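Local coordinates for Tle cognate immunity protein 4 C-terminal domain-containing protein (Pseudomonas aeruginosa PAO1, PDB 4R1D) that binds the type VI secretion lipase effector Tle4 and, as its cognate immunity protein, probably protects the producing cell from its own toxin, at residues B[5-17]-B[136-148]. Residues are numbered along the deposited sequence; the frame is centred on the assembly and turned at random.
Sequences GWITHCFGRFLID and RAPKEIPSEPGFC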
ATOM      1  N   GLY B   5       3.100 -29.601  27.453  1.00 31.25           N
ATOM      2  CA  GLY B   5       4.178 -28.712  27.064  1.00 34.43           C
ATOM      3  C   GLY B   5       3.737 -27.381  26.470  1.00 25.33           C
ATOM      4  O   GLY B   5       4.576 -26.516  26.206  1.00 28.03           O
ATOM      5  N   TRP B   6       2.436 -27.209  26.251  1.00 28.57           N
ATOM      6  CA  TRP B   6       1.940 -25.926  25.751  1.00 28.17           C
ATOM      7  C   TRP B   6       2.315 -24.808  26.715  1.00 25.30           C
ATOM      8  O   TRP B   6       2.472 -25.040  27.914  1.00 26.36           O
ATOM      9  CB  TRP B   6       0.427 -25.955  25.524  1.00 23.41           C
ATOM     10  CG  TRP B   6       0.033 -26.661  24.279  1.00 25.12           C
ATOM     11  CD1 TRP B   6       0.561 -27.826  23.789  1.00 24.49           C
ATOM     12  CD2 TRP B   6      -0.953 -26.236  23.331  1.00 20.71           C
ATOM     13  NE1 TRP B   6      -0.061 -28.162  22.603  1.00 23.42           N
ATOM     14  CE2 TRP B   6      -0.992 -27.200  22.305  1.00 23.15           C
ATOM     15  CE3 TRP B   6      -1.817 -25.138  23.257  1.00 20.82           C
ATOM     16  CZ2 TRP B   6      -1.853 -27.093  21.211  1.00 28.64           C
ATOM     17  CZ3 TRP B   6      -2.670 -25.041  22.178  1.00 18.62           C
ATOM     18  CH2 TRP B   6      -2.688 -26.012  21.175  1.00 26.15           C
ATOM     19  N   ILE B   7       2.470 -23.599  26.181  1.00 22.31           N
ATOM     20  CA  ILE B   7       2.928 -22.452  26.957  1.00 19.48           C
ATOM     21  C   ILE B   7       1.858 -21.363  27.010  1.00 23.27           C
ATOM     22  O   ILE B   7       1.307 -20.968  25.974  1.00 20.38           O
ATOM     23  CB  ILE B   7       4.208 -21.850  26.330  1.00 25.01           C
ATOM     24  CG1 ILE B   7       5.324 -22.895  26.283  1.00 25.25           C
ATOM     25  CG2 ILE B   7       4.662 -20.604  27.079  1.00 22.41           C
ATOM     26  CD1 ILE B   7       6.539 -22.458  25.479  1.00 33.88           C
ATOM     27  N   THR B   8       1.571 -20.880  28.212  1.00 21.12           N
ATOM     28  CA  THR B   8       0.644 -19.765  28.394  1.00 20.40           C
ATOM     29  C   THR B   8       1.395 -18.447  28.220  1.00 26.41           C
ATOM     30  O   THR B   8       2.360 -18.177  28.937  1.00 23.92           O
ATOM     31  CB  THR B   8      -0.021 -19.814  29.787  1.00 24.37           C
ATOM     32  OG1 THR B   8      -0.821 -21.001  29.897  1.00 21.28           O
ATOM     33  CG2 THR B   8      -0.884 -18.578  30.027  1.00 24.43           C
ATOM     34  N   HIS B   9       0.955 -17.641  27.253  1.00 21.19           N
ATOM     35  CA  HIS B   9       1.622 -16.397  26.902  1.00 17.62           C
ATOM     36  C   HIS B   9       0.764 -15.203  27.316  1.00 18.28           C
ATOM     37  O   HIS B   9      -0.462 -15.258  27.251  1.00 19.06           O
ATOM     38  CB  HIS B   9       1.847 -16.318  25.383  1.00 14.36           C
ATOM     39  CG  HIS B   9       2.774 -17.363  24.847  1.00 16.01           C
ATOM     40  ND1 HIS B   9       4.132 -17.161  24.728  1.00 19.55           N
ATOM     41  CD2 HIS B   9       2.536 -18.607  24.373  1.00 18.53           C
ATOM     42  CE1 HIS B   9       4.694 -18.243  24.223  1.00 19.09           C
ATOM     43  NE2 HIS B   9       3.747 -19.136  23.994  1.00 20.54           N
ATOM     44  N   CYS B  10       1.418 -14.126  27.735  1.00 16.70           N
ATOM     45  CA  CYS B  10       0.730 -12.868  28.012  1.00 17.62           C
ATOM     46  C   CYS B  10       0.889 -11.948  26.818  1.00 19.56           C
ATOM     47  O   CYS B  10       2.010 -11.672  26.398  1.00 18.45           O
ATOM     48  CB  CYS B  10       1.353 -12.153  29.193  1.00 17.54           C
ATOM     49  SG  CYS B  10       1.344 -13.054  30.742  1.00 21.16           S
ATOM     50  N   PHE B  11      -0.232 -11.476  26.282  1.00 15.60           N
ATOM     51  CA  PHE B  11      -0.216 -10.458  25.235  1.00 17.63           C
ATOM     52  C   PHE B  11      -1.210  -9.366  25.640  1.00 12.61           C
ATOM     53  O   PHE B  11      -2.399  -9.633  25.809  1.00 16.34           O
ATOM     54  CB  PHE B  11      -0.605 -11.052  23.876  1.00 13.84           C
ATOM     55  CG  PHE B  11       0.320 -12.140  23.390  1.00 15.45           C
ATOM     56  CD1 PHE B  11       1.676 -11.895  23.202  1.00 19.38           C
ATOM     57  CD2 PHE B  11      -0.178 -13.401  23.096  1.00 17.33           C
ATOM     58  CE1 PHE B  11       2.527 -12.902  22.747  1.00 17.12           C
ATOM     59  CE2 PHE B  11       0.661 -14.416  22.638  1.00 17.52           C
ATOM     60  CZ  PHE B  11       2.014 -14.164  22.461  1.00 14.93           C
ATOM     61  N   GLY B  12      -0.723  -8.152  25.846  1.00 14.17           N
ATOM     62  CA  GLY B  12      -1.613  -7.069  26.245  1.00 16.48           C
ATOM     63  C   GLY B  12      -2.321  -7.431  27.540  1.00 19.68           C
ATOM     64  O   GLY B  12      -1.660  -7.772  28.528  1.00 15.78           O
ATOM     65  N   ARG B  13      -3.654  -7.383  27.536  1.00 18.08           N
ATOM     66  CA  ARG B  13      -4.434  -7.690  28.739  1.00 13.42           C
ATOM     67  C   ARG B  13      -4.797  -9.162  28.819  1.00 14.81           C
ATOM     68  O   ARG B  13      -5.462  -9.585  29.766  1.00 18.81           O
ATOM     69  CB  ARG B  13      -5.737  -6.864  28.779  1.00 16.10           C
ATOM     70  CG  ARG B  13      -5.547  -5.359  28.631  1.00 18.50           C
ATOM     71  CD  ARG B  13      -5.116  -4.672  29.929  1.00 19.54           C
ATOM     72  NE  ARG B  13      -4.612  -3.314  29.694  1.00 20.83           N
ATOM     73  CZ  ARG B  13      -4.275  -2.459  30.658  1.00 24.49           C
ATOM     74  NH1 ARG B  13      -4.413  -2.810  31.934  1.00 22.93           N
ATOM     75  NH2 ARG B  13      -3.806  -1.253  30.354  1.00 19.78           N
ATOM     76  N   PHE B  14      -4.354  -9.944  27.837  1.00 18.08           N
ATOM     77  CA  PHE B  14      -4.868 -11.300  27.663  1.00 19.31           C
ATOM     78  C   PHE B  14      -3.837 -12.411  27.832  1.00 19.21           C
ATOM     79  O   PHE B  14      -2.635 -12.167  27.807  1.00 18.24           O
ATOM     80  CB  PHE B  14      -5.581 -11.421  26.304  1.00 17.96           C
ATOM     81  CG  PHE B  14      -6.890 -10.676  26.260  1.00 18.48           C
ATOM     82  CD1 PHE B  14      -8.092 -11.349  26.440  1.00 17.52           C
ATOM     83  CD2 PHE B  14      -6.910  -9.299  26.097  1.00 17.76           C
ATOM     84  CE1 PHE B  14      -9.289 -10.668  26.435  1.00 19.86           C
ATOM     85  CE2 PHE B  14      -8.115  -8.606  26.095  1.00 19.19           C
ATOM     86  CZ  PHE B  14      -9.300  -9.291  26.263  1.00 20.65           C
ATOM     87  N   LEU B  15      -4.338 -13.630  28.000  1.00 15.86           N
ATOM     88  CA  LEU B  15      -3.518 -14.843  27.978  1.00 15.93           C
ATOM     89  C   LEU B  15      -4.009 -15.758  26.860  1.00 17.12           C
ATOM     90  O   LEU B  15      -5.190 -15.742  26.513  1.00 17.75           O
ATOM     91  CB  LEU B  15      -3.657 -15.607  29.305  1.00 18.57           C
ATOM     92  CG  LEU B  15      -3.322 -14.883  30.607  1.00 20.32           C
ATOM     93  CD1 LEU B  15      -3.669 -15.784  31.793  1.00 19.17           C
ATOM     94  CD2 LEU B  15      -1.860 -14.493  30.641  1.00 15.49           C
ATOM     95  N   ILE B  16      -3.105 -16.572  26.321  1.00 13.23           N
ATOM     96  CA  ILE B  16      -3.454 -17.572  25.330  1.00 15.81           C
ATOM     97  C   ILE B  16      -2.422 -18.688  25.407  1.00 19.18           C
ATOM     98  O   ILE B  16      -1.263 -18.433  25.722  1.00 17.91           O
ATOM     99  CB  ILE B  16      -3.467 -16.973  23.899  1.00 15.73           C
ATOM    100  CG1 ILE B  16      -4.140 -17.939  22.923  1.00 16.78           C
ATOM    101  CG2 ILE B  16      -2.047 -16.618  23.441  1.00 18.60           C
ATOM    102  CD1 ILE B  16      -4.328 -17.354  21.511  1.00 14.27           C
ATOM    103  N   ASP B  17      -2.840 -19.922  25.131  1.00 19.60           N
ATOM    104  CA  ASP B  17      -1.917 -21.054  25.138  1.00 21.39           C
ATOM    105  C   ASP B  17      -1.521 -21.473  23.727  1.00 19.46           C
ATOM    106  O   ASP B  17      -2.367 -21.540  22.844  1.00 20.52           O
ATOM    107  CB  ASP B  17      -2.546 -22.253  25.862  1.00 20.97           C
ATOM    108  CG  ASP B  17      -2.999 -21.917  27.285  1.00 21.75           C
ATOM    109  OD1 ASP B  17      -2.548 -20.906  27.858  1.00 18.76           O
ATOM    110  OD2 ASP B  17      -3.815 -22.680  27.836  1.00 22.72           O
ATOM    111  N   ARG B 136       9.238  -7.653  33.548  1.00 20.77           N
ATOM    112  CA  ARG B 136       8.807  -9.004  33.893  1.00 20.03           C
ATOM    113  C   ARG B 136       9.682  -9.992  33.119  1.00 18.57           C
ATOM    114  O   ARG B 136      10.251  -9.641  32.086  1.00 20.54           O
ATOM    115  CB  ARG B 136       7.316  -9.231  33.560  1.00 22.98           C
ATOM    116  CG  ARG B 136       7.015  -9.357  32.055  1.00 19.91           C
ATOM    117  CD  ARG B 136       5.516  -9.486  31.727  1.00 17.79           C
ATOM    118  NE  ARG B 136       5.363  -9.485  30.271  1.00 19.10           N
ATOM    119  CZ  ARG B 136       5.220 -10.577  29.521  1.00 19.61           C
ATOM    120  NH1 ARG B 136       5.151 -11.774  30.082  1.00 16.41           N
ATOM    121  NH2 ARG B 136       5.128 -10.467  28.201  1.00 17.93           N
ATOM    122  N   ALA B 137       9.809 -11.215  33.628  1.00 19.49           N
ATOM    123  CA  ALA B 137      10.523 -12.261  32.905  1.00 20.86           C
ATOM    124  C   ALA B 137       9.703 -12.612  31.673  1.00 21.78           C
ATOM    125  O   ALA B 137       8.492 -12.389  31.660  1.00 21.44           O
ATOM    126  CB  ALA B 137      10.723 -13.490  33.802  1.00 17.40           C
ATOM    127  N   PRO B 138      10.357 -13.147  30.627  1.00 21.26           N
ATOM    128  CA  PRO B 138       9.682 -13.341  29.337  1.00 25.06           C
ATOM    129  C   PRO B 138       8.357 -14.094  29.423  1.00 26.43           C
ATOM    130  O   PRO B 138       7.447 -13.781  28.652  1.00 28.16           O
ATOM    131  CB  PRO B 138      10.701 -14.153  28.531  1.00 27.49           C
ATOM    132  CG  PRO B 138      12.023 -13.707  29.067  1.00 28.83           C
ATOM    133  CD  PRO B 138      11.794 -13.464  30.550  1.00 20.62           C
ATOM    134  N   LYS B 139       8.245 -15.067  30.324  1.00 19.87           N
ATOM    135  CA  LYS B 139       7.003 -15.822  30.476  1.00 21.50           C
ATOM    136  C   LYS B 139       6.301 -15.585  31.821  1.00 21.38           C
ATOM    137  O   LYS B 139       5.362 -16.286  32.179  1.00 20.61           O
ATOM    138  CB  LYS B 139       7.242 -17.318  30.236  1.00 24.65           C
ATOM    139  CG  LYS B 139       7.825 -17.639  28.858  1.00 27.45           C
ATOM    140  CD  LYS B 139       7.962 -19.148  28.671  1.00 36.99           C
ATOM    141  CE  LYS B 139       9.188 -19.516  27.840  1.00 45.77           C
ATOM    142  NZ  LYS B 139      10.462 -19.391  28.614  1.00 46.07           N
ATOM    143  N   GLU B 140       6.736 -14.567  32.548  1.00 21.16           N
ATOM    144  CA  GLU B 140       6.131 -14.266  33.833  1.00 20.42           C
ATOM    145  C   GLU B 140       4.748 -13.653  33.636  1.00 23.30           C
ATOM    146  O   GLU B 140       4.588 -12.709  32.864  1.00 19.81           O
ATOM    147  CB  GLU B 140       7.021 -13.309  34.626  1.00 18.40           C
ATOM    148  CG  GLU B 140       6.501 -13.004  36.011  1.00 22.21           C
ATOM    149  CD  GLU B 140       7.370 -12.004  36.756  1.00 25.70           C
ATOM    150  OE1 GLU B 140       8.251 -11.370  36.132  1.00 22.51           O
ATOM    151  OE2 GLU B 140       7.179 -11.870  37.977  1.00 27.25           O
ATOM    152  N   ILE B 141       3.761 -14.185  34.350  1.00 19.47           N
ATOM    153  CA  ILE B 141       2.389 -13.681  34.287  1.00 16.92           C
ATOM    154  C   ILE B 141       2.114 -12.732  35.450  1.00 24.07           C
ATOM    155  O   ILE B 141       2.010 -13.164  36.593  1.00 23.46           O
ATOM    156  CB  ILE B 141       1.390 -14.847  34.351  1.00 22.51           C
ATOM    157  CG1 ILE B 141       1.680 -15.850  33.230  1.00 22.48           C
ATOM    158  CG2 ILE B 141      -0.060 -14.330  34.310  1.00 24.21           C
ATOM    159  CD1 ILE B 141       0.750 -17.077  33.212  1.00 28.24           C
ATOM    160  N   PRO B 142       1.998 -11.431  35.168  1.00 20.83           N
ATOM    161  CA  PRO B 142       1.825 -10.464  36.263  1.00 25.79           C
ATOM    162  C   PRO B 142       0.457 -10.576  36.921  1.00 23.48           C
ATOM    163  O   PRO B 142      -0.549 -10.722  36.233  1.00 21.72           O
ATOM    164  CB  PRO B 142       1.952  -9.108  35.559  1.00 24.41           C
ATOM    165  CG  PRO B 142       2.676  -9.409  34.274  1.00 23.02           C
ATOM    166  CD  PRO B 142       2.213 -10.769  33.874  1.00 19.79           C
ATOM    167  N   SER B 143       0.416 -10.510  38.250  1.00 25.32           N
ATOM    168  CA  SER B 143      -0.858 -10.486  38.942  1.00 24.64           C
ATOM    169  C   SER B 143      -1.367  -9.051  39.092  1.00 23.37           C
ATOM    170  O   SER B 143      -2.541  -8.833  39.379  1.00 32.17           O
ATOM    171  CB  SER B 143      -0.744 -11.166  40.314  1.00 32.72           C
ATOM    172  OG  SER B 143       0.165 -10.470  41.143  1.00 34.38           O
ATOM    173  N   GLU B 144      -0.485  -8.078  38.892  1.00 27.02           N
ATOM    174  CA  GLU B 144      -0.877  -6.667  38.867  1.00 27.03           C
ATOM    175  C   GLU B 144      -1.570  -6.344  37.535  1.00 26.37           C
ATOM    176  O   GLU B 144      -1.239  -6.933  36.513  1.00 23.37           O
ATOM    177  CB  GLU B 144       0.358  -5.772  39.047  1.00 32.61           C
ATOM    178  CG  GLU B 144       0.146  -4.296  38.700  1.00 38.58           C
ATOM    179  CD  GLU B 144       1.340  -3.398  39.058  1.00 44.59           C
ATOM    180  OE1 GLU B 144       2.499  -3.859  39.011  1.00 37.46           O
ATOM    181  OE2 GLU B 144       1.113  -2.217  39.388  1.00 52.75           O
ATOM    182  N   PRO B 145      -2.543  -5.419  37.550  1.00 27.59           N
ATOM    183  CA  PRO B 145      -3.195  -4.988  36.304  1.00 26.89           C
ATOM    184  C   PRO B 145      -2.192  -4.324  35.370  1.00 21.56           C
ATOM    185  O   PRO B 145      -1.269  -3.649  35.835  1.00 20.94           O
ATOM    186  CB  PRO B 145      -4.211  -3.942  36.780  1.00 27.23           C
ATOM    187  CG  PRO B 145      -4.469  -4.283  38.222  1.00 29.72           C
ATOM    188  CD  PRO B 145      -3.165  -4.815  38.745  1.00 30.95           C
ATOM    189  N   GLY B 146      -2.368  -4.502  34.065  1.00 20.94           N
ATOM    190  CA  GLY B 146      -1.494  -3.835  33.114  1.00 19.97           C
ATOM    191  C   GLY B 146      -1.439  -4.506  31.757  1.00 17.36           C
ATOM    192  O   GLY B 146      -1.960  -5.607  31.582  1.00 19.05           O
ATOM    193  N   PHE B 147      -0.774  -3.836  30.817  1.00 19.33           N
ATOM    194  CA  PHE B 147      -0.695  -4.261  29.425  1.00 19.84           C
ATOM    195  C   PHE B 147       0.686  -4.869  29.147  1.00 14.47           C
ATOM    196  O   PHE B 147       1.693  -4.169  29.157  1.00 18.29           O
ATOM    197  CB  PHE B 147      -0.947  -3.037  28.539  1.00 18.07           C
ATOM    198  CG  PHE B 147      -1.034  -3.346  27.069  1.00 17.96           C
ATOM    199  CD1 PHE B 147      -2.240  -3.720  26.492  1.00 20.58           C
ATOM    200  CD2 PHE B 147       0.082  -3.239  26.263  1.00 18.41           C
ATOM    201  CE1 PHE B 147      -2.316  -3.993  25.132  1.00 18.70           C
ATOM    202  CE2 PHE B 147       0.008  -3.514  24.915  1.00 18.87           C
ATOM    203  CZ  PHE B 147      -1.187  -3.891  24.349  1.00 15.85           C
ATOM    204  N   CYS B 148       0.730  -6.177  28.918  1.00 17.32           N
ATOM    205  CA  CYS B 148       1.998  -6.873  28.746  1.00 16.90           C
ATOM    206  C   CYS B 148       2.578  -6.672  27.360  1.00 17.84           C
ATOM    207  O   CYS B 148       1.869  -6.786  26.371  1.00 17.68           O
ATOM    208  CB  CYS B 148       1.843  -8.366  29.016  1.00 15.92           C
ATOM    209  SG  CYS B 148       1.664  -8.789  30.785  1.00 19.54           S
TER
HETATM  210  O   HOH W   1       3.545 -16.022  30.099  1.00 25.21           O
HETATM  211  O   HOH W   2       4.263 -14.107  28.363  1.00 22.82           O
HETATM  212  O   HOH W   3       4.845 -12.101  25.851  1.00 31.31           O
HETATM  213  O   HOH W   4      -4.940  -5.566  33.343  1.00 22.95           O
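The tight two-residue turn of an N-terminal beta-hairpin, strands 7-11 and 14-18, meets strand 146-149 through a single antiparallel bridge between Gly-12 and Cys-148. This is a hydrogen-bonded pair: Cys-148 N donates to Gly-12 O at 2.9 Å, nearly straight at 172°, and Gly-12 N donates to Cys-148 O at 3.0 Å. Gly-12 suits its place twice over. It takes the positive phi of the type II' turn from Phe-11 to Phe-14, and its bare CA lies over a face of the Phe-147 ring in a CH-pi contact, 3.5 Å from the ring centroid, an approach that its lack of a side chain allows. A chi1 of -174° turns the Phe-147 ring so that its face meets Gly-12 CA.

Arg-13, bent at chi2 (-80°), lays its guanidinium against the backbone of Gly-146 and Phe-147, with Phe-147 N over its centre. Water 4, in the guanidinium plane, joins Arg-13 NH1 to Gly-146 N, while Glu-162 takes Arg-13 NE in a salt bridge. The small Cys-10 packs among Cys-148, Ile-141 and Pro-142: its CB sits 3.7 Å from Cys-148 SG and over a face of the Arg-136 guanidinium, and its own SG packs on CG1 of Ile-141 and CD of Pro-142. No disulfide links the two cysteines.

Arg-136 reaches the hairpin's backbone through water. Its NH1 donates to Glu-140 O at 3.0 Å and to water 2, which also accepts from Cys-10 N; water 3 links NH2 to Cys-10 O, while Ile-149 O holds NH2 and Ala-152 O holds NE. Water 1 bridges Thr-8 O and Lys-139 O. Farther along, branched Ile-141 spans the hairpin, CD1 on Thr-8 CG2 and CG2 on Leu-15 CD2. The whole is a two-residue type II' beta-hairpin whose turn glycine pairs with an edge strand of a small antiparallel sheet.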